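Local structure of uncharacterized protein (Bacteroides eggerthii DSM 20697, 4ECO) at residues E156-L161 with V435-L440; D164-D169 with K173-S178. The protein is of unknown function but is a leucine-rich repeat protein whose curved solenoid probably serves in protein binding. One frame throughout, in Å; residues are numbered along the deposited sequence.

Contact 1 of 2, residues E156-L161 with V435-L440; sequences EDFSDL and VSSINL
Phe158 brings the far end of its ring, CE2 and CZ, up to the hydroxyl of Ser437, with Phe158 CE2 3.9 Å from Ser437 OG. The approach is oblique, and the polar need of that hydroxyl is met by Ser461 on the next strand, so the ring meets it by van der Waals contact alone. One residue earlier in the 156-161 segment, Asp157 supplies the directional part of the contact. Asn439 ND2 donates to Asp157 OD2 over 2.8 Å in a somewhat bent bond (N-H...O 146°). The carboxylate oxygen receives it on its anti lone pair, away from OD1, and lies close to the amide plane. The side chains cross at about a right angle, and the carboxylate and amide planes are 78° apart. Asn439 holds its CG opposite the backbone N (chi1 -173°), which carries the amide out from the strand to Asp157. Its OD1 is bound by Ser441 OG, and ND2 also makes a weak bond to Pro154 O, so the amide's rotation is set from both ends. A leucine here would probably leave the Asp157 carboxylate without its amide donor and Ser441 OG without an acceptor, loosening this turn from the strand. Asn463 ND2, reaching Asp157 O, extends the grip to strand 461-463. Ser437 and Asn439 face the visiting segment while Ile438 between them points away, the alternation expected of the parallel strands lining the concave face of a leucine-rich repeat solenoid, here met by a segment that has probably looped out from the repeats.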
loop_
_atom_site.group_PDB
_atom_site.type_symbol
_atom_site.label_atom_id
_atom_site.label_comp_id
_atom_site.label_asym_id
_atom_site.label_seq_id
_atom_site.Cartn_x
_atom_site.Cartn_y
_atom_site.Cartn_z
ATOM N N GLU A 156 4.154 -11.708 1.246
ATOM C CA GLU A 156 3.174 -12.169 2.230
ATOM C C GLU A 156 2.404 -13.413 1.717
ATOM O O GLU A 156 2.071 -14.315 2.492
ATOM C CB GLU A 156 2.193 -11.000 2.544
ATOM C CG GLU A 156 1.137 -11.281 3.599
ATOM C CD GLU A 156 1.606 -11.786 4.953
ATOM O OE1 GLU A 156 2.660 -11.316 5.446
ATOM O OE2 GLU A 156 0.887 -12.633 5.534
ATOM N N ASP A 157 2.161 -13.460 0.411
ATOM C CA ASP A 157 1.426 -14.529 -0.255
ATOM C C ASP A 157 2.218 -15.819 -0.370
ATOM O O ASP A 157 1.652 -16.827 -0.827
ATOM C CB ASP A 157 0.959 -14.091 -1.639
ATOM C CG ASP A 157 -0.222 -13.165 -1.555
ATOM O OD1 ASP A 157 -1.055 -13.356 -0.644
ATOM O OD2 ASP A 157 -0.335 -12.271 -2.425
ATOM N N PHE A 158 3.497 -15.811 0.063
ATOM C CA PHE A 158 4.284 -17.025 0.122
ATOM C C PHE A 158 3.776 -17.886 1.252
ATOM O O PHE A 158 3.290 -17.357 2.252
ATOM C CB PHE A 158 5.759 -16.714 0.322
ATOM C CG PHE A 158 6.476 -16.325 -0.929
ATOM C CD1 PHE A 158 6.438 -17.145 -2.051
ATOM C CD2 PHE A 158 7.312 -15.221 -0.948
ATOM C CE1 PHE A 158 7.155 -16.821 -3.196
ATOM C CE2 PHE A 158 8.039 -14.898 -2.089
ATOM C CZ PHE A 158 7.938 -15.690 -3.214
ATOM N N SER A 159 3.904 -19.203 1.117
ATOM C CA SER A 159 3.459 -20.134 2.144
ATOM C C SER A 159 4.272 -19.948 3.417
ATOM O O SER A 159 5.401 -19.437 3.380
ATOM C CB SER A 159 3.583 -21.567 1.646
ATOM O OG SER A 159 4.937 -21.956 1.488
ATOM N N ASP A 160 3.715 -20.412 4.545
ATOM C CA ASP A 160 4.399 -20.340 5.817
ATOM C C ASP A 160 5.741 -21.016 5.703
ATOM O O ASP A 160 6.724 -20.416 6.137
ATOM C CB ASP A 160 3.534 -20.937 6.919
ATOM C CG ASP A 160 2.388 -20.017 7.291
ATOM O OD1 ASP A 160 2.566 -18.761 7.208
ATOM O OD2 ASP A 160 1.314 -20.532 7.652
ATOM N N LEU A 161 5.816 -22.172 4.986
ATOM C CA LEU A 161 7.074 -22.903 4.782
ATOM C C LEU A 161 8.135 -21.988 4.144
ATOM O O LEU A 161 9.219 -21.796 4.720
ATOM C CB LEU A 161 6.834 -24.158 3.920
ATOM C CG LEU A 161 8.059 -24.927 3.408
ATOM C CD1 LEU A 161 8.846 -25.513 4.528
ATOM C CD2 LEU A 161 7.648 -26.055 2.580
ATOM N N VAL A 435 13.600 -6.757 -10.591
ATOM C CA VAL A 435 12.954 -6.968 -9.288
ATOM C C VAL A 435 13.457 -8.271 -8.662
ATOM O O VAL A 435 13.778 -9.212 -9.376
ATOM C CB VAL A 435 11.399 -6.934 -9.416
ATOM C CG1 VAL A 435 10.853 -8.120 -10.212
ATOM C CG2 VAL A 435 10.737 -6.852 -8.056
ATOM N N SER A 436 13.523 -8.308 -7.323
ATOM C CA SER A 436 13.960 -9.473 -6.542
ATOM C C SER A 436 12.810 -10.487 -6.367
ATOM O O SER A 436 13.071 -11.694 -6.384
ATOM C CB SER A 436 14.492 -9.039 -5.175
ATOM O OG SER A 436 15.549 -8.094 -5.279
ATOM N N SER A 437 11.552 -10.014 -6.221
ATOM C CA SER A 437 10.428 -10.930 -6.015
ATOM C C SER A 437 9.243 -10.639 -6.946
ATOM O O SER A 437 8.845 -9.489 -7.105
ATOM C CB SER A 437 9.954 -10.870 -4.562
ATOM O OG SER A 437 8.974 -11.850 -4.251
ATOM N N ILE A 438 8.660 -11.690 -7.533
ATOM C CA ILE A 438 7.504 -11.510 -8.408
ATOM C C ILE A 438 6.367 -12.386 -7.861
ATOM O O ILE A 438 6.551 -13.564 -7.555
ATOM C CB ILE A 438 7.793 -11.735 -9.943
ATOM C CG1 ILE A 438 6.579 -11.345 -10.803
ATOM C CG2 ILE A 438 8.316 -13.122 -10.270
ATOM C CD1 ILE A 438 6.876 -11.011 -12.199
ATOM N N ASN A 439 5.213 -11.764 -7.671
ATOM C CA ASN A 439 4.039 -12.459 -7.171
ATOM C C ASN A 439 3.084 -12.625 -8.321
ATOM O O ASN A 439 2.429 -11.665 -8.726
ATOM C CB ASN A 439 3.402 -11.713 -5.991
ATOM C CG ASN A 439 2.274 -12.476 -5.326
ATOM O OD1 ASN A 439 1.707 -13.442 -5.857
ATOM N ND2 ASN A 439 1.914 -12.042 -4.137
ATOM N N LEU A 440 3.047 -13.829 -8.874
ATOM C CA LEU A 440 2.165 -14.185 -9.983
ATOM C C LEU A 440 1.098 -15.205 -9.523
ATOM O O LEU A 440 0.508 -15.893 -10.364
ATOM C CB LEU A 440 2.982 -14.736 -11.157
ATOM C CG LEU A 440 3.754 -13.710 -11.966
ATOM C CD1 LEU A 440 4.807 -14.386 -12.798
ATOM C CD2 LEU A 440 2.822 -12.897 -12.827
#

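Contact 2 of 2, residues D164-D169 with K173-S178; sequences DCINSD and KSIKKS
With chi1 of -65° Asn167 sets its CG beside its own backbone N, and with chi1 of -59° Ile175 does the same with CG1; these two choices bring the Asn167 amide up to the loop backbone and the Ile175 chain up to Ile166. Asn167 OD1 then accepts the backbone N-H of Ile175 at 2.8 Å, a nearly straight bond (N-H...O 164°) whose donor lies in the plane of the amide carbonyl. The same oxygen passes close to the backbone of Ser174, with Asn167 OD1 3.4 Å from Ser174 CA. Ser174 adds a weak bond of 3.4 Å from its OG to Asn167 O, so the Asn167 amide does the holding, with only this weak bond at its main-chain carbonyl. On the inner flank, Ile166 and Ile175 cross obliquely, meeting methyl to methyl where Ile166 CD1 lies 3.8 Å from Ile175 CD1. The other branch, Ile166 CG2, touches this same methyl and rests 3.5 Å from Lys173 O, a carbonyl bound by Arg155. Asp164 O takes both Ser168 N and Ser168 OG, the hydroxyl at 3.0 Å and above the carbonyl plane. Asp169, just beyond, uses its carboxylate to bind Gln171 N and Gln172 NE2 and so holds the bend in shape. The chain thus turns back so that Lys173 to Ile175 lean on Ile166 and Asn167 before the segment leads away, secured by an asparagine side chain bonded to a main-chain N-H: a helix-to-loop turn at the surface of a leucine-rich repeat protein.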
loop_
_atom_site.group_PDB
_atom_site.type_symbol
_atom_site.label_atom_id
_atom_site.label_comp_id
_atom_site.label_asym_id
_atom_site.label_seq_id
_atom_site.Cartn_x
_atom_site.Cartn_y
_atom_site.Cartn_z
ATOM N N ASP A 164 9.038 -18.963 6.415
ATOM C CA ASP A 164 9.936 -19.390 7.494
ATOM C C ASP A 164 11.392 -19.464 7.000
ATOM O O ASP A 164 12.274 -18.921 7.676
ATOM C CB ASP A 164 9.516 -20.743 8.102
ATOM C CG ASP A 164 8.188 -20.772 8.865
ATOM O OD1 ASP A 164 7.661 -19.680 9.202
ATOM O OD2 ASP A 164 7.644 -21.884 9.070
ATOM N N CYS A 165 11.630 -20.060 5.801
ATOM C CA CYS A 165 12.973 -20.190 5.212
ATOM C C CYS A 165 13.579 -18.815 4.898
ATOM O O CYS A 165 14.779 -18.622 5.129
ATOM C CB CYS A 165 12.953 -21.071 3.971
ATOM S SG CYS A 165 12.504 -22.794 4.303
ATOM N N ILE A 166 12.757 -17.866 4.396
ATOM C CA ILE A 166 13.182 -16.495 4.107
ATOM C C ILE A 166 13.565 -15.798 5.432
ATOM O O ILE A 166 14.659 -15.230 5.528
ATOM C CB ILE A 166 12.087 -15.723 3.325
ATOM C CG1 ILE A 166 12.003 -16.253 1.865
ATOM C CG2 ILE A 166 12.336 -14.187 3.359
ATOM C CD1 ILE A 166 10.806 -15.758 1.049
ATOM N N ASN A 167 12.697 -15.896 6.456
ATOM C CA ASN A 167 12.916 -15.270 7.766
ATOM C C ASN A 167 14.149 -15.810 8.491
ATOM O O ASN A 167 14.747 -15.051 9.251
ATOM C CB ASN A 167 11.697 -15.433 8.661
ATOM C CG ASN A 167 10.470 -14.714 8.172
ATOM O OD1 ASN A 167 10.536 -13.757 7.395
ATOM N ND2 ASN A 167 9.317 -15.145 8.641
ATOM N N SER A 168 14.544 -17.083 8.245
ATOM C CA SER A 168 15.735 -17.747 8.819
ATOM C C SER A 168 17.003 -17.415 8.075
ATOM O O SER A 168 18.086 -17.655 8.602
ATOM C CB SER A 168 15.566 -19.267 8.792
ATOM O OG SER A 168 14.453 -19.701 9.554
ATOM N N ASP A 169 16.883 -16.954 6.823
ATOM C CA ASP A 169 18.025 -16.644 5.961
ATOM C C ASP A 169 18.546 -15.251 6.288
ATOM O O ASP A 169 17.834 -14.265 6.069
ATOM C CB ASP A 169 17.654 -16.773 4.462
ATOM C CG ASP A 169 18.801 -16.674 3.461
ATOM O OD1 ASP A 169 19.908 -16.232 3.853
ATOM O OD2 ASP A 169 18.581 -17.002 2.273
ATOM N N LYS A 173 15.776 -10.228 3.538
ATOM C CA LYS A 173 14.944 -9.362 4.385
ATOM C C LYS A 173 13.742 -10.186 4.866
ATOM O O LYS A 173 13.047 -10.807 4.048
ATOM C CB LYS A 173 14.482 -8.078 3.650
ATOM C CG LYS A 173 15.584 -7.210 3.028
ATOM C CD LYS A 173 14.986 -5.935 2.449
ATOM C CE LYS A 173 15.963 -5.054 1.707
ATOM N NZ LYS A 173 15.328 -3.756 1.334
ATOM N N SER A 174 13.542 -10.258 6.184
ATOM C CA SER A 174 12.441 -11.034 6.760
ATOM C C SER A 174 11.101 -10.421 6.352
ATOM O O SER A 174 11.024 -9.229 6.039
ATOM C CB SER A 174 12.572 -11.115 8.280
ATOM O OG SER A 174 13.721 -11.874 8.625
ATOM N N ILE A 175 10.064 -11.248 6.304
ATOM C CA ILE A 175 8.738 -10.804 5.930
ATOM C C ILE A 175 7.976 -10.470 7.218
ATOM O O ILE A 175 7.691 -11.355 8.046
ATOM C CB ILE A 175 8.029 -11.885 5.058
ATOM C CG1 ILE A 175 8.850 -12.186 3.781
ATOM C CG2 ILE A 175 6.581 -11.492 4.741
ATOM C CD1 ILE A 175 8.571 -13.470 3.116
ATOM N N LYS A 176 7.657 -9.176 7.368
ATOM C CA LYS A 176 6.882 -8.636 8.481
ATOM C C LYS A 176 5.401 -8.981 8.356
ATOM O O LYS A 176 4.867 -9.056 7.239
ATOM C CB LYS A 176 7.020 -7.106 8.550
ATOM C CG LYS A 176 8.187 -6.554 9.337
ATOM C CD LYS A 176 7.954 -5.040 9.549
ATOM C CE LYS A 176 8.678 -4.438 10.750
ATOM N NZ LYS A 176 8.024 -3.181 11.242
ATOM N N LYS A 177 4.731 -9.132 9.508
ATOM C CA LYS A 177 3.294 -9.336 9.597
ATOM C C LYS A 177 2.604 -8.108 9.014
ATOM O O LYS A 177 3.084 -6.979 9.187
ATOM C CB LYS A 177 2.876 -9.576 11.065
ATOM C CG LYS A 177 1.392 -9.906 11.282
ATOM C CD LYS A 177 1.033 -10.024 12.769
ATOM C CE LYS A 177 -0.437 -10.302 12.971
ATOM N NZ LYS A 177 -0.776 -10.398 14.409
ATOM N N SER A 178 1.494 -8.339 8.307
ATOM C CA SER A 178 0.710 -7.302 7.651
ATOM C C SER A 178 0.235 -6.273 8.652
ATOM O O SER A 178 -0.227 -6.624 9.750
ATOM C CB SER A 178 -0.478 -7.925 6.929
ATOM O OG SER A 178 -0.064 -8.950 6.036
#

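Overall arrangement
From the N terminus the chain passes through helix 27-41 and the early strands up to 109-111, then helices 135-142 and 144-149, before reaching residues 156-161. Helix 160-168 follows, and contact 2 closes a short loop of three residues between 164-169 and 173-178. Only after strand 194-198 and a long run of repeats does strand 435-439 arrive and close contact 1 across 273 residues, with contact 2 nested inside. The two meet directly: Glu156 packs on Ser178, and Phe158 CD2 lies 4.1 Å from Ile166 CD1. Contact 2 thus shapes the excursion from within, while contact 1 joins it to distant repeats.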